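Local coordinates for clostripain-related protein (PDB 5L20) that probably acts, as the whole protein, as a cysteine peptidase of the clostripain (C11) family, this chain being an N-terminal piece of it, at residues Lys57-Glu62 and Leu75-Asp80. Numbering follows the deposited sequence. Where two conformers were deposited one is given.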
loop_
_atom_site.group_PDB
_atom_site.type_symbol
_atom_site.label_atom_id
_atom_site.label_comp_id
_atom_site.label_asym_id
_atom_site.label_seq_id
_atom_site.Cartn_x
_atom_site.Cartn_y
_atom_site.Cartn_z
ATOM N N LYS A 57 5.311 9.577 -9.066
ATOM C CA LYS A 57 6.233 8.485 -8.775
ATOM C C LYS A 57 5.682 7.650 -7.633
ATOM O O LYS A 57 5.283 8.194 -6.605
ATOM C CB LYS A 57 7.625 9.005 -8.397
ATOM C CG LYS A 57 8.380 9.640 -9.559
ATOM C CD LYS A 57 9.741 10.117 -9.094
ATOM C CE LYS A 57 10.496 8.984 -8.423
ATOM N NZ LYS A 57 11.759 9.450 -7.786
ATOM N N ALA A 58 5.679 6.335 -7.803
ATOM C CA ALA A 58 5.206 5.455 -6.743
ATOM C C ALA A 58 6.048 4.211 -6.666
ATOM O O ALA A 58 6.748 3.839 -7.628
ATOM C CB ALA A 58 3.738 5.065 -6.962
ATOM N N THR A 59 5.966 3.556 -5.519
ATOM C CA THR A 59 6.639 2.292 -5.311
ATOM C C THR A 59 5.654 1.265 -4.756
ATOM O O THR A 59 4.742 1.625 -3.997
ATOM C CB THR A 59 7.856 2.468 -4.363
ATOM O OG1 THR A 59 8.525 1.228 -4.157
ATOM C CG2 THR A 59 7.433 3.021 -3.030
ATOM N N LEU A 60 5.827 0.003 -5.152
ATOM C CA LEU A 60 5.114 -1.118 -4.563
ATOM C C LEU A 60 6.115 -1.948 -3.768
ATOM O O LEU A 60 7.152 -2.363 -4.311
ATOM C CB LEU A 60 4.455 -1.979 -5.638
ATOM C CG LEU A 60 3.512 -3.062 -5.119
ATOM C CD1 LEU A 60 2.179 -2.416 -4.747
ATOM C CD2 LEU A 60 3.274 -4.124 -6.167
ATOM N N PHE A 61 5.859 -2.200 -2.491
ATOM C CA PHE A 61 6.801 -3.002 -1.710
ATOM C C PHE A 61 6.100 -3.871 -0.677
ATOM O O PHE A 61 4.914 -3.650 -0.351
ATOM C CB PHE A 61 7.865 -2.107 -1.019
ATOM C CG PHE A 61 7.308 -1.121 -0.015
ATOM C CD1 PHE A 61 6.860 0.125 -0.430
ATOM C CD2 PHE A 61 7.301 -1.419 1.332
ATOM C CE1 PHE A 61 6.384 1.056 0.492
ATOM C CE2 PHE A 61 6.805 -0.490 2.272
ATOM C CZ PHE A 61 6.366 0.725 1.850
ATOM N N GLU A 62 6.821 -4.861 -0.178
ATOM C CA GLU A 62 6.290 -5.765 0.824
ATOM C C GLU A 62 6.938 -5.484 2.174
ATOM O O GLU A 62 8.131 -5.173 2.238
ATOM C CB GLU A 62 6.514 -7.223 0.414
ATOM C CG GLU A 62 6.055 -8.228 1.457
ATOM C CD GLU A 62 6.137 -9.660 0.975
ATOM O OE1 GLU A 62 6.572 -9.870 -0.178
ATOM O OE2 GLU A 62 5.741 -10.586 1.727
ATOM N N LEU A 75 9.146 -4.231 -4.758
ATOM C CA LEU A 75 8.616 -5.146 -5.766
ATOM C C LEU A 75 8.680 -4.504 -7.140
ATOM O O LEU A 75 9.013 -5.172 -8.121
ATOM C CB LEU A 75 7.185 -5.520 -5.418
ATOM C CG LEU A 75 7.096 -6.218 -4.052
ATOM C CD1 LEU A 75 5.623 -6.483 -3.748
ATOM C CD2 LEU A 75 7.837 -7.527 -4.037
ATOM N N LYS A 76 8.315 -3.228 -7.226
ATOM C CA LYS A 76 8.451 -2.478 -8.470
ATOM C C LYS A 76 8.249 -0.993 -8.233
ATOM O O LYS A 76 7.761 -0.576 -7.176
ATOM C CB LYS A 76 7.470 -2.968 -9.539
ATOM C CG LYS A 76 6.019 -2.762 -9.175
ATOM C CD LYS A 76 5.075 -3.270 -10.289
ATOM C CE LYS A 76 5.070 -2.377 -11.504
ATOM N NZ LYS A 76 4.101 -2.853 -12.529
ATOM N N ASN A 77 8.646 -0.194 -9.216
ATOM C CA ASN A 77 8.392 1.228 -9.194
ATOM C C ASN A 77 7.510 1.650 -10.344
ATOM O O ASN A 77 7.382 0.913 -11.340
ATOM C CB ASN A 77 9.712 1.989 -9.213
ATOM C CG ASN A 77 10.519 1.733 -7.967
ATOM O OD1 ASN A 77 10.238 2.316 -6.917
ATOM N ND2 ASN A 77 11.491 0.831 -8.047
ATOM N N TYR A 78 6.882 2.813 -10.206
ATOM C CA TYR A 78 5.966 3.306 -11.206
ATOM C C TYR A 78 6.309 4.720 -11.609
ATOM O O TYR A 78 6.653 5.549 -10.758
ATOM C CB TYR A 78 4.512 3.322 -10.711
ATOM C CG TYR A 78 3.928 2.012 -10.254
ATOM C CD1 TYR A 78 4.215 1.512 -8.993
ATOM C CD2 TYR A 78 3.058 1.311 -11.056
ATOM C CE1 TYR A 78 3.666 0.319 -8.552
ATOM C CE2 TYR A 78 2.486 0.119 -10.625
ATOM C CZ TYR A 78 2.814 -0.371 -9.372
ATOM O OH TYR A 78 2.266 -1.549 -8.929
ATOM N N THR A 79 6.183 4.993 -12.901
ATOM C CA THR A 79 6.287 6.353 -13.410
ATOM C C THR A 79 4.944 6.747 -14.014
ATOM O O THR A 79 4.370 5.977 -14.781
ATOM C CB THR A 79 7.422 6.464 -14.449
ATOM O OG1 THR A 79 8.677 6.275 -13.783
ATOM C CG2 THR A 79 7.408 7.825 -15.114
ATOM N N ASP A 80 4.436 7.914 -13.628
ATOM C CA ASP A 80 3.112 8.379 -14.055
ATOM C C ASP A 80 1.993 7.341 -13.892
ATOM O O ASP A 80 1.192 7.166 -14.809
ATOM C CB ASP A 80 3.145 8.820 -15.530
ATOM C CG ASP A 80 4.167 9.924 -15.796
ATOM O OD1 ASP A 80 4.250 10.860 -14.981
ATOM O OD2 ASP A 80 4.886 9.847 -16.820
#
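Tyr-78 holds CG beside its own backbone N (chi1 -58°), which lays the ring along strand 57-62, edge first, against Ala-58 O and Leu-60 CB, both in the ring plane. Tyr-78 CD1 comes to 3.7 Å from Ala-58 O and touches Ala-58 CB more loosely. Tyr-78 CE1 lies 3.8 Å from Leu-60 CB. Leu-60, with CG turned anti to N (chi1 -171°), extends CD2 past the phenol end of Tyr-78 and to 4.1 Å from Leu-75 CD1. One face of the Tyr-78 ring carries Lys-76 CE, 3.6 Å above the plane and toward the rim; the lysine chain bends at chi3, and its NZ forms a salt bridge with Asp-95, whose OD2 is also hydrogen-bonded to Tyr-78 OH. A phenylalanine in place of Tyr-78 would probably keep the edge contacts but leave Asp-95 without its hydroxyl partner. Thr-59 and Asn-77 run alongside each other on the other face of the sheet. Backbone bonds pair Ala-58 with Tyr-78 in both directions, and Leu-60 N reaches Lys-76 O at 2.9 Å, almost straight (176°). Leu-60 O is gripped twice, by Leu-75 N at 2.8 Å and Lys-76 N at 3.3 Å. This is a classic beta bulge in the antiparallel hairpin of strands 57-66 and 69-79, at one margin of the mixed sheet, with helix 86-99 packed over its Leu-60 and Lys-76 face.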